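Local coordinates for putative Lipoprotein (Shewanella oneidensis, PDB 3U24) that is of unknown function but binds zinc and calcium ions and is possibly related to the zinc-dependent metallopeptidases, at residues A[139-144]-A[190-195]; A[261-266]-A[474-479]; A[337-342]-A[446-451]. All coordinates share one frame; numbering follows the deposited sequence.

Contact 1. Residues A[139-144]-A[190-195]; sequences DDRLRS and LKQVAD. With IMD (imidazole), chain B.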
ATOM      1  N   ASP A 139     -17.944 -26.455  -7.717  1.00 28.41           N
ATOM      2  CA  ASP A 139     -19.362 -26.385  -7.436  1.00 30.95           C
ATOM      3  C   ASP A 139     -19.651 -25.454  -6.237  1.00 29.01           C
ATOM      4  O   ASP A 139     -20.613 -24.732  -6.282  1.00 29.27           O
ATOM      5  CB  ASP A 139     -19.962 -27.787  -7.253  1.00 34.62           C
ATOM      6  CG  ASP A 139     -19.958 -28.636  -8.577  1.00 40.34           C
ATOM      7  OD1 ASP A 139     -19.332 -28.239  -9.610  1.00 44.01           O
ATOM      8  OD2 ASP A 139     -20.583 -29.740  -8.587  1.00 46.89           O
ATOM      9  N   ASP A 140     -18.821 -25.431  -5.204  1.00 27.99           N
ATOM     10  CA  ASP A 140     -19.045 -24.491  -4.105  1.00 28.64           C
ATOM     11  C   ASP A 140     -18.830 -23.051  -4.564  1.00 26.46           C
ATOM     12  O   ASP A 140     -19.635 -22.178  -4.258  1.00 25.36           O
ATOM     13  CB  ASP A 140     -18.122 -24.729  -2.900  1.00 30.85           C
ATOM     14  CG  ASP A 140     -18.298 -26.111  -2.261  1.00 34.48           C
ATOM     15  OD1 ASP A 140     -19.160 -26.896  -2.717  1.00 40.17           O
ATOM     16  OD2 ASP A 140     -17.529 -26.426  -1.308  1.00 37.46           O
ATOM     17  N   ARG A 141     -17.746 -22.800  -5.287  1.00 24.37           N
ATOM     18  CA  ARG A 141     -17.540 -21.478  -5.858  1.00 23.48           C
ATOM     19  C   ARG A 141     -18.716 -21.020  -6.738  1.00 22.73           C
ATOM     20  O   ARG A 141     -19.191 -19.929  -6.580  1.00 21.87           O
ATOM     21  CB  ARG A 141     -16.292 -21.464  -6.715  1.00 23.79           C
ATOM     22  CG  ARG A 141     -14.981 -21.313  -5.960  1.00 24.00           C
ATOM     23  CD  ARG A 141     -13.824 -21.273  -6.962  1.00 23.70           C
ATOM     24  NE  ARG A 141     -13.425 -22.616  -7.361  1.00 24.36           N
ATOM     25  CZ  ARG A 141     -12.834 -22.940  -8.508  1.00 24.45           C
ATOM     26  NH1 ARG A 141     -12.614 -22.039  -9.430  1.00 24.84           N
ATOM     27  NH2 ARG A 141     -12.499 -24.183  -8.739  1.00 24.85           N
ATOM     28  N   LEU A 142     -19.164 -21.861  -7.660  1.00 23.11           N
ATOM     29  CA  LEU A 142     -20.252 -21.484  -8.596  1.00 23.34           C
ATOM     30  C   LEU A 142     -21.588 -21.271  -7.885  1.00 23.12           C
ATOM     31  O   LEU A 142     -22.356 -20.422  -8.282  1.00 21.93           O
ATOM     32  CB  LEU A 142     -20.405 -22.523  -9.711  1.00 23.45           C
ATOM     33  CG  LEU A 142     -19.149 -22.569 -10.586  1.00 24.08           C
ATOM     34  CD1 LEU A 142     -19.225 -23.731 -11.556  1.00 24.80           C
ATOM     35  CD2 LEU A 142     -18.944 -21.264 -11.341  1.00 24.06           C
ATOM     36  N   ARG A 143     -21.857 -22.045  -6.846  1.00 23.81           N
ATOM     37  CA  ARG A 143     -23.070 -21.848  -6.071  1.00 24.39           C
ATOM     38  C   ARG A 143     -22.998 -20.533  -5.308  1.00 23.61           C
ATOM     39  O   ARG A 143     -24.025 -19.868  -5.144  1.00 22.93           O
ATOM     40  CB  ARG A 143     -23.325 -22.997  -5.114  1.00 25.87           C
ATOM     41  CG  ARG A 143     -23.841 -24.230  -5.839  1.00 28.72           C
ATOM     42  CD  ARG A 143     -24.020 -25.472  -4.954  1.00 29.93           C
ATOM     43  NE  ARG A 143     -24.629 -26.535  -5.753  1.00 31.17           N
ATOM     44  CZ  ARG A 143     -24.134 -27.768  -5.910  1.00 32.83           C
ATOM     45  NH1 ARG A 143     -23.042 -28.168  -5.285  1.00 32.11           N
ATOM     46  NH2 ARG A 143     -24.765 -28.629  -6.687  1.00 33.96           N
ATOM     47  N   SER A 144     -21.798 -20.157  -4.846  1.00 22.66           N
ATOM     48  CA  SER A 144     -21.624 -18.848  -4.216  1.00 22.09           C
ATOM     49  C   SER A 144     -21.904 -17.720  -5.215  1.00 21.27           C
ATOM     50  O   SER A 144     -22.619 -16.745  -4.909  1.00 21.64           O
ATOM     51  CB  SER A 144     -20.224 -18.693  -3.586  1.00 21.86           C
ATOM     52  OG  SER A 144     -20.144 -19.503  -2.417  1.00 22.34           O
ATOM     53  N   LEU A 190     -19.317 -18.786 -18.167  1.00 24.73           N
ATOM     54  CA  LEU A 190     -20.452 -19.588 -18.623  1.00 25.66           C
ATOM     55  C   LEU A 190     -20.066 -21.041 -18.975  1.00 26.17           C
ATOM     56  O   LEU A 190     -20.811 -21.980 -18.653  1.00 25.82           O
ATOM     57  CB  LEU A 190     -21.173 -18.938 -19.786  1.00 25.54           C
ATOM     58  CG  LEU A 190     -21.836 -17.597 -19.481  1.00 25.90           C
ATOM     59  CD1 LEU A 190     -22.414 -17.019 -20.790  1.00 26.45           C
ATOM     60  CD2 LEU A 190     -22.921 -17.775 -18.423  1.00 25.48           C
ATOM     61  N   LYS A 191     -18.907 -21.214 -19.592  1.00 26.62           N
ATOM     62  CA  LYS A 191     -18.414 -22.527 -19.942  1.00 28.44           C
ATOM     63  C   LYS A 191     -18.116 -23.334 -18.677  1.00 27.52           C
ATOM     64  O   LYS A 191     -18.522 -24.496 -18.581  1.00 27.23           O
ATOM     65  CB  LYS A 191     -17.181 -22.426 -20.869  1.00 31.33           C
ATOM     66  CG  LYS A 191     -16.468 -23.745 -21.230  1.00 34.74           C
ATOM     67  CD  LYS A 191     -15.184 -23.549 -22.080  1.00 37.30           C
ATOM     68  CE  LYS A 191     -15.419 -22.772 -23.403  1.00 40.14           C
ATOM     69  NZ  LYS A 191     -14.205 -22.498 -24.260  1.00 40.89           N
ATOM     70  N   GLN A 192     -17.431 -22.736 -17.706  1.00 26.85           N
ATOM     71  CA  GLN A 192     -17.213 -23.416 -16.422  1.00 27.10           C
ATOM     72  C   GLN A 192     -18.539 -23.883 -15.815  1.00 25.49           C
ATOM     73  O   GLN A 192     -18.635 -25.000 -15.331  1.00 24.21           O
ATOM     74  CB  GLN A 192     -16.530 -22.520 -15.393  1.00 28.07           C
ATOM     75  CG  GLN A 192     -15.085 -22.200 -15.664  1.00 30.75           C
ATOM     76  CD  GLN A 192     -14.331 -21.819 -14.373  1.00 33.30           C
ATOM     77  OE1 GLN A 192     -13.685 -22.667 -13.753  1.00 35.08           O
ATOM     78  NE2 GLN A 192     -14.471 -20.561 -13.944  1.00 34.63           N
ATOM     79  N   VAL A 193     -19.550 -23.015 -15.832  1.00 23.84           N
ATOM     80  CA  VAL A 193     -20.845 -23.399 -15.298  1.00 23.59           C
ATOM     81  C   VAL A 193     -21.452 -24.569 -16.103  1.00 24.09           C
ATOM     82  O   VAL A 193     -21.787 -25.606 -15.514  1.00 23.60           O
ATOM     83  CB  VAL A 193     -21.821 -22.206 -15.236  1.00 23.26           C
ATOM     84  CG1 VAL A 193     -23.233 -22.699 -14.921  1.00 23.44           C
ATOM     85  CG2 VAL A 193     -21.329 -21.185 -14.204  1.00 22.47           C
ATOM     86  N   ALA A 194     -21.476 -24.449 -17.429  1.00 24.22           N
ATOM     87  CA  ALA A 194     -22.072 -25.471 -18.294  1.00 25.69           C
ATOM     88  C   ALA A 194     -21.464 -26.854 -18.080  1.00 26.58           C
ATOM     89  O   ALA A 194     -22.185 -27.851 -18.162  1.00 26.62           O
ATOM     90  CB  ALA A 194     -21.955 -25.082 -19.770  1.00 26.29           C
ATOM     91  N   ASP A 195     -20.160 -26.918 -17.802  1.00 26.84           N
ATOM     92  CA  ASP A 195     -19.457 -28.205 -17.723  1.00 28.67           C
ATOM     93  C   ASP A 195     -19.151 -28.668 -16.283  1.00 29.13           C
ATOM     94  O   ASP A 195     -18.452 -29.685 -16.079  1.00 30.16           O
ATOM     95  CB  ASP A 195     -18.156 -28.157 -18.545  1.00 29.29           C
ATOM     96  CG  ASP A 195     -18.414 -27.989 -20.063  1.00 30.16           C
ATOM     97  OD1 ASP A 195     -19.541 -28.314 -20.558  1.00 30.49           O
ATOM     98  OD2 ASP A 195     -17.475 -27.526 -20.760  1.00 30.59           O
TER
HETATM   99  N1  IMD B 608     -18.746 -24.677 -24.272  1.00 42.67           N
HETATM  100  C2  IMD B 608     -18.460 -25.905 -23.734  1.00 41.41           C
HETATM  101  N3  IMD B 608     -19.527 -26.312 -23.007  1.00 36.02           N
HETATM  102  C4  IMD B 608     -20.486 -25.339 -23.068  1.00 40.64           C
HETATM  103  C5  IMD B 608     -19.994 -24.305 -23.864  1.00 39.32           C
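L142 and V193 meet methyl to methyl: CD2 of L142 rests 3.7 Å from CG2 of V193, and the two side chains cross obliquely. The other branch of the leucine goes to the partner's backbone, with CD1 of L142 4.0 Å from the carbonyl O of Q192, so a single leucine spans the valine and the residue before it. V193 offers CG2 because its chi1 of 169° turns CG1 anti to the backbone N and leaves CG2 beside that nitrogen.

Next to this apolar patch, Q192 brings its amide toward the guanidinium of R141, but OE1 of Q192 stops 4.5 Å short of NH1 of R141 and no hydrogen bond joins them. The guanidinium is gripped from elsewhere: NH1 by the carbonyl O of I131 and NH2 by that of A136. The side chain of R141 lies about 5 Å from that of E133, which binds a zinc ion together with H50, and its positive charge may ease the negative charge at that site.

Farther out, V193 also packs on K203 and F206 of helix 200-234, and D139 OD1 takes the N-H of G197, tying helix 138-148 to the loop that follows helix 187-195. An imidazole, probably from the crystallisation liquor, sits beside 190-195: its N3 donates to OD1 of D195 over 3.2 Å at 149°, and its C4 lies 3.6 Å from CB of A194.

The two short axes pass 10.8 Å apart with 119° between their directions, and 152 Å² is buried. This is a sparse, steeply angled helix-helix crossing in a largely helical fold, carried by one leucine and flanked by an arginine near the zinc site of H50 and E133.

Contact 2. Residues A[261-266]-A[474-479]; sequences KQLYQK and CNTILD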
ATOM      1  N   LYS A 261       0.597  18.699   8.088  1.00 21.90           N
ATOM      2  CA  LYS A 261       1.294  19.958   7.869  1.00 22.57           C
ATOM      3  C   LYS A 261       2.701  19.833   8.441  1.00 22.44           C
ATOM      4  O   LYS A 261       3.663  20.214   7.838  1.00 21.53           O
ATOM      5  CB  LYS A 261       0.545  21.095   8.564  1.00 23.96           C
ATOM      6  CG  LYS A 261       1.162  22.478   8.360  1.00 25.12           C
ATOM      7  CD  LYS A 261       0.245  23.543   8.923  1.00 26.71           C
ATOM      8  CE  LYS A 261       0.589  24.916   8.365  1.00 29.04           C
ATOM      9  NZ  LYS A 261      -0.036  25.955   9.227  1.00 29.02           N
ATOM     10  N   GLN A 262       2.812  19.259   9.625  1.00 22.73           N
ATOM     11  CA  GLN A 262       4.147  19.078  10.176  1.00 23.10           C
ATOM     12  C   GLN A 262       5.023  18.187   9.305  1.00 22.66           C
ATOM     13  O   GLN A 262       6.209  18.471   9.096  1.00 23.81           O
ATOM     14  CB  GLN A 262       4.075  18.508  11.598  1.00 23.00           C
ATOM     15  CG  GLN A 262       3.770  19.515  12.677  1.00 22.67           C
ATOM     16  CD  GLN A 262       3.594  18.785  13.995  1.00 23.14           C
ATOM     17  OE1 GLN A 262       2.651  18.004  14.168  1.00 23.19           O
ATOM     18  NE2 GLN A 262       4.527  18.996  14.917  1.00 22.68           N
ATOM     19  N   LEU A 263       4.467  17.099   8.804  1.00 22.17           N
ATOM     20  CA  LEU A 263       5.267  16.203   7.949  1.00 22.05           C
ATOM     21  C   LEU A 263       5.715  16.926   6.645  1.00 22.08           C
ATOM     22  O   LEU A 263       6.836  16.754   6.172  1.00 21.58           O
ATOM     23  CB  LEU A 263       4.472  14.973   7.569  1.00 21.13           C
ATOM     24  CG  LEU A 263       5.260  13.877   6.816  1.00 20.84           C
ATOM     25  CD1 LEU A 263       6.248  13.156   7.738  1.00 20.23           C
ATOM     26  CD2 LEU A 263       4.309  12.921   6.166  1.00 19.79           C
ATOM     27  N   TYR A 264       4.794  17.676   6.058  1.00 22.47           N
ATOM     28  CA  TYR A 264       5.079  18.458   4.847  1.00 23.34           C
ATOM     29  C   TYR A 264       6.243  19.413   5.103  1.00 24.05           C
ATOM     30  O   TYR A 264       7.155  19.483   4.314  1.00 24.29           O
ATOM     31  CB  TYR A 264       3.860  19.270   4.435  1.00 23.36           C
ATOM     32  CG  TYR A 264       4.130  20.338   3.386  1.00 24.65           C
ATOM     33  CD1 TYR A 264       4.208  20.010   2.049  1.00 24.89           C
ATOM     34  CD2 TYR A 264       4.254  21.687   3.744  1.00 25.63           C
ATOM     35  CE1 TYR A 264       4.436  20.983   1.102  1.00 25.84           C
ATOM     36  CE2 TYR A 264       4.475  22.661   2.814  1.00 26.28           C
ATOM     37  CZ  TYR A 264       4.567  22.296   1.479  1.00 26.61           C
ATOM     38  OH  TYR A 264       4.783  23.248   0.526  1.00 27.73           O
ATOM     39  N   GLN A 265       6.199  20.135   6.208  1.00 24.85           N
ATOM     40  CA  GLN A 265       7.275  21.071   6.527  1.00 26.91           C
ATOM     41  C   GLN A 265       8.614  20.342   6.680  1.00 27.21           C
ATOM     42  O   GLN A 265       9.628  20.795   6.151  1.00 27.85           O
ATOM     43  CB  GLN A 265       6.936  21.926   7.764  1.00 27.82           C
ATOM     44  CG  GLN A 265       5.691  22.810   7.520  1.00 29.13           C
ATOM     45  CD  GLN A 265       5.193  23.557   8.775  1.00 31.41           C
ATOM     46  OE1 GLN A 265       5.322  23.074   9.925  1.00 32.00           O
ATOM     47  NE2 GLN A 265       4.640  24.744   8.556  1.00 30.41           N
ATOM     48  N   LYS A 266       8.613  19.185   7.336  1.00 26.49           N
ATOM     49  CA  LYS A 266       9.811  18.371   7.396  1.00 26.25           C
ATOM     50  C   LYS A 266      10.255  17.898   5.992  1.00 24.98           C
ATOM     51  O   LYS A 266      11.464  17.813   5.711  1.00 23.48           O
ATOM     52  CB  LYS A 266       9.628  17.159   8.308  1.00 27.77           C
ATOM     53  CG  LYS A 266       9.654  17.439   9.819  1.00 31.07           C
ATOM     54  CD  LYS A 266       9.250  16.149  10.570  1.00 34.02           C
ATOM     55  CE  LYS A 266       8.856  16.393  12.022  1.00 35.98           C
ATOM     56  NZ  LYS A 266      10.108  16.599  12.795  1.00 39.76           N
ATOM     57  N   CYS A 474       9.347  13.624  -2.065  1.00 22.76           N
ATOM     58  CA  CYS A 474       8.484  14.296  -3.012  1.00 23.94           C
ATOM     59  C   CYS A 474       7.095  13.667  -3.132  1.00 22.97           C
ATOM     60  O   CYS A 474       6.140  14.363  -3.480  1.00 23.90           O
ATOM     61  CB  CYS A 474       9.162  14.477  -4.375  1.00 26.04           C
ATOM     62  SG  CYS A 474      10.659  15.535  -4.290  1.00 31.31           S
ATOM     63  N   ASN A 475       6.941  12.393  -2.799  1.00 22.17           N
ATOM     64  CA  ASN A 475       5.588  11.799  -2.725  1.00 21.73           C
ATOM     65  C   ASN A 475       4.713  12.542  -1.708  1.00 21.46           C
ATOM     66  O   ASN A 475       3.516  12.728  -1.955  1.00 20.36           O
ATOM     67  CB  ASN A 475       5.615  10.321  -2.311  1.00 22.36           C
ATOM     68  CG  ASN A 475       5.907   9.366  -3.468  1.00 23.76           C
ATOM     69  OD1 ASN A 475       5.896   9.724  -4.650  1.00 23.87           O
ATOM     70  ND2 ASN A 475       6.121   8.107  -3.112  1.00 24.97           N
ATOM     71  N   THR A 476       5.316  12.934  -0.567  1.00 20.66           N
ATOM     72  CA  THR A 476       4.645  13.642   0.504  1.00 20.87           C
ATOM     73  C   THR A 476       4.324  15.066   0.093  1.00 21.04           C
ATOM     74  O   THR A 476       3.201  15.525   0.267  1.00 21.31           O
ATOM     75  CB  THR A 476       5.488  13.621   1.815  1.00 21.00           C
ATOM     76  OG1 THR A 476       5.474  12.298   2.314  1.00 22.06           O
ATOM     77  CG2 THR A 476       4.948  14.541   2.907  1.00 20.15           C
ATOM     78  N   ILE A 477       5.301  15.759  -0.455  1.00 21.37           N
ATOM     79  CA  ILE A 477       5.081  17.118  -0.981  1.00 21.38           C
ATOM     80  C   ILE A 477       3.919  17.150  -1.993  1.00 21.82           C
ATOM     81  O   ILE A 477       3.018  18.006  -1.932  1.00 23.30           O
ATOM     82  CB  ILE A 477       6.377  17.674  -1.583  1.00 21.35           C
ATOM     83  CG1 ILE A 477       7.422  17.767  -0.484  1.00 21.78           C
ATOM     84  CG2 ILE A 477       6.188  19.056  -2.216  1.00 21.72           C
ATOM     85  CD1 ILE A 477       8.769  18.238  -0.957  1.00 22.53           C
ATOM     86  N   LEU A 478       3.932  16.203  -2.899  1.00 21.54           N
ATOM     87  CA  LEU A 478       2.967  16.135  -3.965  1.00 22.15           C
ATOM     88  C   LEU A 478       1.574  15.876  -3.416  1.00 22.09           C
ATOM     89  O   LEU A 478       0.601  16.602  -3.733  1.00 21.49           O
ATOM     90  CB  LEU A 478       3.359  15.015  -4.931  1.00 22.60           C
ATOM     91  CG  LEU A 478       2.359  14.664  -6.044  1.00 24.17           C
ATOM     92  CD1 LEU A 478       2.624  15.551  -7.228  1.00 25.03           C
ATOM     93  CD2 LEU A 478       2.470  13.221  -6.529  1.00 24.55           C
ATOM     94  N   ASP A 479       1.462  14.848  -2.575  1.00 21.97           N
ATOM     95  CA  ASP A 479       0.131  14.452  -2.114  1.00 22.70           C
ATOM     96  C   ASP A 479      -0.524  15.585  -1.315  1.00 22.35           C
ATOM     97  O   ASP A 479      -1.692  15.933  -1.538  1.00 21.56           O
ATOM     98  CB  ASP A 479       0.154  13.160  -1.315  1.00 23.50           C
ATOM     99  CG  ASP A 479      -1.250  12.589  -1.092  1.00 25.44           C
ATOM    100  OD1 ASP A 479      -1.843  12.030  -2.064  1.00 27.67           O
ATOM    101  OD2 ASP A 479      -1.743  12.668   0.066  1.00 27.13           O
TER
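An angled helix-helix crossing sets L263 and Y264 of helix 260-289 against T476 and I477 of helix 459-485. The short axes come within 9.2 Å of each other, their directions 130° apart, and the backbones are nearest where CA of Y264 lies 6.0 Å from CA of I477.

The tightest touch is between methyls: CD2 of L263 stands 3.7 Å from CG2 of T476, with the side chains at about a right angle. In T476 it is the methyl, anti to the backbone N, that faces the leucine most closely, while OG1 is slightly farther off, 4.1 Å from CD2 of L263. The same methyl also reaches the backbone of the other helix, CG2 of T476 lying 4.4 Å from CA of Y264. L263 arrives with its CG anti to the backbone N (chi1 -173°), a turn that carries its end across to the threonine although its CB does not point straight there.

The chain is mostly helical, and this is one of its buried helix-helix crossings; the small T476 is consistent with the close backbones. A second, looser touch lies beside the first: CE1 of Y264 is 4.2 Å from CG2 of I477, which meets the ring obliquely. The ring of Y264 is also stacked with that of Y480, farther along the same partner helix.

Both L263 and T476 also touch Y525 of helix 523-542. I477 also touches A267, M268 and K271, farther along helix 260-289, and its side chain is about 8 Å from a bound zinc ion.

Contact 3. Residues A[337-342]-A[446-451]; sequences KNIVTL and ERMMLE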
ATOM      1  N   LYS A 337      28.076  -6.761  10.743  1.00 30.62           N
ATOM      2  CA  LYS A 337      27.955  -5.445  11.380  1.00 31.84           C
ATOM      3  C   LYS A 337      27.020  -5.453  12.583  1.00 32.30           C
ATOM      4  O   LYS A 337      26.796  -4.416  13.212  1.00 31.59           O
ATOM      5  CB  LYS A 337      27.474  -4.403  10.347  1.00 31.47           C
ATOM      6  CG  LYS A 337      28.433  -4.252   9.173  1.00 32.33           C
ATOM      7  CD  LYS A 337      29.645  -3.435   9.560  1.00 34.99           C
ATOM      8  CE  LYS A 337      30.798  -3.596   8.569  1.00 37.01           C
ATOM      9  NZ  LYS A 337      31.799  -2.529   8.872  1.00 38.64           N
ATOM     10  N   ASN A 338      26.459  -6.616  12.903  1.00 33.72           N
ATOM     11  CA  ASN A 338      25.582  -6.725  14.056  1.00 34.61           C
ATOM     12  C   ASN A 338      24.387  -5.809  14.025  1.00 33.19           C
ATOM     13  O   ASN A 338      24.043  -5.195  15.021  1.00 34.30           O
ATOM     14  CB  ASN A 338      26.364  -6.423  15.328  1.00 37.66           C
ATOM     15  CG  ASN A 338      27.035  -7.637  15.845  1.00 40.39           C
ATOM     16  OD1 ASN A 338      26.384  -8.678  16.008  1.00 44.39           O
ATOM     17  ND2 ASN A 338      28.317  -7.542  16.090  1.00 40.73           N
ATOM     18  N   ILE A 339      23.739  -5.735  12.881  1.00 30.65           N
ATOM     19  CA  ILE A 339      22.625  -4.848  12.702  1.00 28.28           C
ATOM     20  C   ILE A 339      21.325  -5.442  13.311  1.00 27.53           C
ATOM     21  O   ILE A 339      20.586  -4.752  13.991  1.00 26.96           O
ATOM     22  CB  ILE A 339      22.531  -4.547  11.220  1.00 27.67           C
ATOM     23  CG1 ILE A 339      23.730  -3.642  10.870  1.00 28.41           C
ATOM     24  CG2 ILE A 339      21.168  -3.953  10.870  1.00 25.88           C
ATOM     25  CD1 ILE A 339      23.798  -3.215   9.415  1.00 28.10           C
ATOM     26  N   VAL A 340      21.089  -6.732  13.114  1.00 26.39           N
ATOM     27  CA  VAL A 340      19.873  -7.379  13.614  1.00 26.46           C
ATOM     28  C   VAL A 340      20.068  -8.891  13.503  1.00 27.49           C
ATOM     29  O   VAL A 340      20.684  -9.345  12.574  1.00 28.26           O
ATOM     30  CB  VAL A 340      18.630  -6.915  12.795  1.00 23.96           C
ATOM     31  CG1 VAL A 340      18.653  -7.536  11.415  1.00 22.91           C
ATOM     32  CG2 VAL A 340      17.344  -7.243  13.505  1.00 23.24           C
ATOM     33  N   THR A 341      19.584  -9.673  14.452  1.00 29.76           N
ATOM     34  CA  THR A 341      19.698 -11.130  14.357  1.00 31.27           C
ATOM     35  C   THR A 341      18.855 -11.641  13.193  1.00 32.20           C
ATOM     36  O   THR A 341      17.664 -11.368  13.122  1.00 33.45           O
ATOM     37  CB  THR A 341      19.219 -11.834  15.650  1.00 31.52           C
ATOM     38  OG1 THR A 341      19.934 -11.320  16.777  1.00 32.89           O
ATOM     39  CG2 THR A 341      19.410 -13.403  15.570  1.00 31.68           C
ATOM     40  N   LEU A 342      19.471 -12.390  12.303  1.00 35.34           N
ATOM     41  CA  LEU A 342      18.769 -13.115  11.254  1.00 39.99           C
ATOM     42  C   LEU A 342      18.817 -14.623  11.525  1.00 44.91           C
ATOM     43  O   LEU A 342      19.807 -15.104  12.011  1.00 48.71           O
ATOM     44  CB  LEU A 342      19.449 -12.833   9.915  1.00 39.39           C
ATOM     45  CG  LEU A 342      19.483 -11.379   9.494  1.00 38.90           C
ATOM     46  CD1 LEU A 342      20.378 -11.237   8.263  1.00 37.73           C
ATOM     47  CD2 LEU A 342      18.055 -10.885   9.253  1.00 35.41           C
ATOM     48  N   GLU A 446      17.297   1.343   4.366  1.00 21.68           N
ATOM     49  CA  GLU A 446      18.174   1.807   3.316  1.00 23.15           C
ATOM     50  C   GLU A 446      19.209   2.809   3.889  1.00 23.52           C
ATOM     51  O   GLU A 446      20.420   2.678   3.689  1.00 23.47           O
ATOM     52  CB  GLU A 446      17.363   2.455   2.188  1.00 23.64           C
ATOM     53  CG  GLU A 446      16.170   1.639   1.708  1.00 24.50           C
ATOM     54  CD  GLU A 446      15.159   2.453   0.899  1.00 25.69           C
ATOM     55  OE1 GLU A 446      15.370   3.672   0.730  1.00 27.50           O
ATOM     56  OE2 GLU A 446      14.147   1.877   0.437  1.00 26.52           O
ATOM     57  N   ARG A 447      18.721   3.772   4.642  1.00 23.64           N
ATOM     58  CA  ARG A 447      19.578   4.785   5.203  1.00 25.88           C
ATOM     59  C   ARG A 447      20.530   4.192   6.245  1.00 24.43           C
ATOM     60  O   ARG A 447      21.748   4.415   6.205  1.00 23.49           O
ATOM     61  CB  ARG A 447      18.702   5.909   5.756  1.00 28.37           C
ATOM     62  CG  ARG A 447      19.353   6.886   6.706  1.00 31.49           C
ATOM     63  CD  ARG A 447      20.289   7.852   6.055  1.00 35.96           C
ATOM     64  NE  ARG A 447      19.544   8.754   5.173  1.00 43.47           N
ATOM     65  CZ  ARG A 447      19.954   9.966   4.766  1.00 42.73           C
ATOM     66  NH1 ARG A 447      21.140  10.473   5.168  1.00 40.79           N
ATOM     67  NH2 ARG A 447      19.143  10.660   3.955  1.00 40.75           N
HETATM   68  N   MSE A 448      19.966   3.417   7.161  1.00 23.94           N
HETATM   69  CA  MSE A 448      20.737   2.779   8.236  1.00 24.22           C
HETATM   70  C   MSE A 448      21.844   1.900   7.646  1.00 23.93           C
HETATM   71  O   MSE A 448      22.967   1.993   8.081  1.00 23.76           O
HETATM   72  CB  MSE A 448      19.802   1.960   9.126  1.00 24.95           C
HETATM   73  CG  MSE A 448      20.458   1.276  10.295  1.00 25.90           C
HETATM   74 SE   MSE A 448      21.093  -0.480   9.735  1.00 28.31          SE
HETATM   75  CE  MSE A 448      19.348  -1.373   9.476  1.00 24.81           C
HETATM   76  N   MSE A 449      21.543   1.062   6.652  1.00 23.26           N
HETATM   77  CA  MSE A 449      22.617   0.220   6.040  1.00 24.15           C
HETATM   78  C   MSE A 449      23.788   1.028   5.460  1.00 24.40           C
HETATM   79  O   MSE A 449      24.931   0.657   5.660  1.00 24.32           O
HETATM   80  CB  MSE A 449      22.077  -0.679   4.934  1.00 23.18           C
HETATM   81  CG  MSE A 449      21.133  -1.721   5.441  1.00 24.00           C
HETATM   82 SE   MSE A 449      22.094  -3.227   6.253  1.00 24.95          SE
HETATM   83  CE  MSE A 449      22.370  -4.279   4.569  1.00 23.73           C
ATOM     84  N   LEU A 450      23.483   2.109   4.745  1.00 24.42           N
ATOM     85  CA  LEU A 450      24.523   2.952   4.209  1.00 25.79           C
ATOM     86  C   LEU A 450      25.278   3.643   5.326  1.00 26.40           C
ATOM     87  O   LEU A 450      26.520   3.697   5.298  1.00 26.10           O
ATOM     88  CB  LEU A 450      23.981   3.998   3.229  1.00 26.45           C
ATOM     89  CG  LEU A 450      23.418   3.568   1.873  1.00 27.14           C
ATOM     90  CD1 LEU A 450      23.128   4.805   1.016  1.00 28.43           C
ATOM     91  CD2 LEU A 450      24.389   2.717   1.146  1.00 27.94           C
ATOM     92  N   GLU A 451      24.556   4.161   6.314  1.00 26.84           N
ATOM     93  CA  GLU A 451      25.231   4.811   7.463  1.00 27.85           C
ATOM     94  C   GLU A 451      26.187   3.856   8.162  1.00 28.81           C
ATOM     95  O   GLU A 451      27.239   4.300   8.654  1.00 29.02           O
ATOM     96  CB  GLU A 451      24.242   5.359   8.500  1.00 27.91           C
ATOM     97  CG  GLU A 451      23.411   6.560   8.035  1.00 28.19           C
ATOM     98  CD  GLU A 451      22.450   7.083   9.095  1.00 28.45           C
ATOM     99  OE1 GLU A 451      22.206   6.379  10.115  1.00 28.40           O
ATOM    100  OE2 GLU A 451      21.936   8.217   8.912  1.00 29.01           O
TER
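I339 lays its aliphatic branches against the selenomethionines M448 and M449 of helix 435-451, just after helix 319-337 ends in a Schellman motif with N338 at positive phi. CG2 of I339, anti to the backbone N, presses on the methyl of M448, 3.5 Å from its CE, which is tighter than ordinary van der Waals contact. The longer branch is fully extended (chi2 -179°) and brings CD1 of I339 to 3.6 Å from SE of M449, with SE of M448 close by as well.

Both partners are bent chains. M448 leaves the helix with CG anti to the backbone N and then folds at chi2 and chi3 (-88° and -69°), so its end runs alongside I339 in the opposite sense; SE of M448 is 3.7 Å from CG2 of I339. M449 instead crosses I339 at about a right angle.

With an alanine here in place of I339, CE of M448 and SE of M449 would probably lose their hydrocarbon partner, and a gap would probably open beside F333, which touches both I339 and M449.

Three residues before M449, E446 reaches toward the metal site through OE2, which is hydrogen-bonded to ND1 of the zinc ligand H408.

Contact 1 comes first along the chain and closes before the others open; contact 3 is nested inside the long loop closed by contact 2. Contacts 2 and 3 are neighbours, centres about 27 Å apart and nearest atoms about 11 Å, and use successive helices, 435-451 and 459-485. Helix 435-451 also carries E439, which binds zinc with H408 and H414, so both lie in the helical framework near that site. Contact 1 lies on the opposite side of the chain's centre, its centre about 49 Å from that of contact 2 and about 51 Å from that of contact 3, beside the separate zinc of H50 and E133. All three belong to the DUF885 region of the chain.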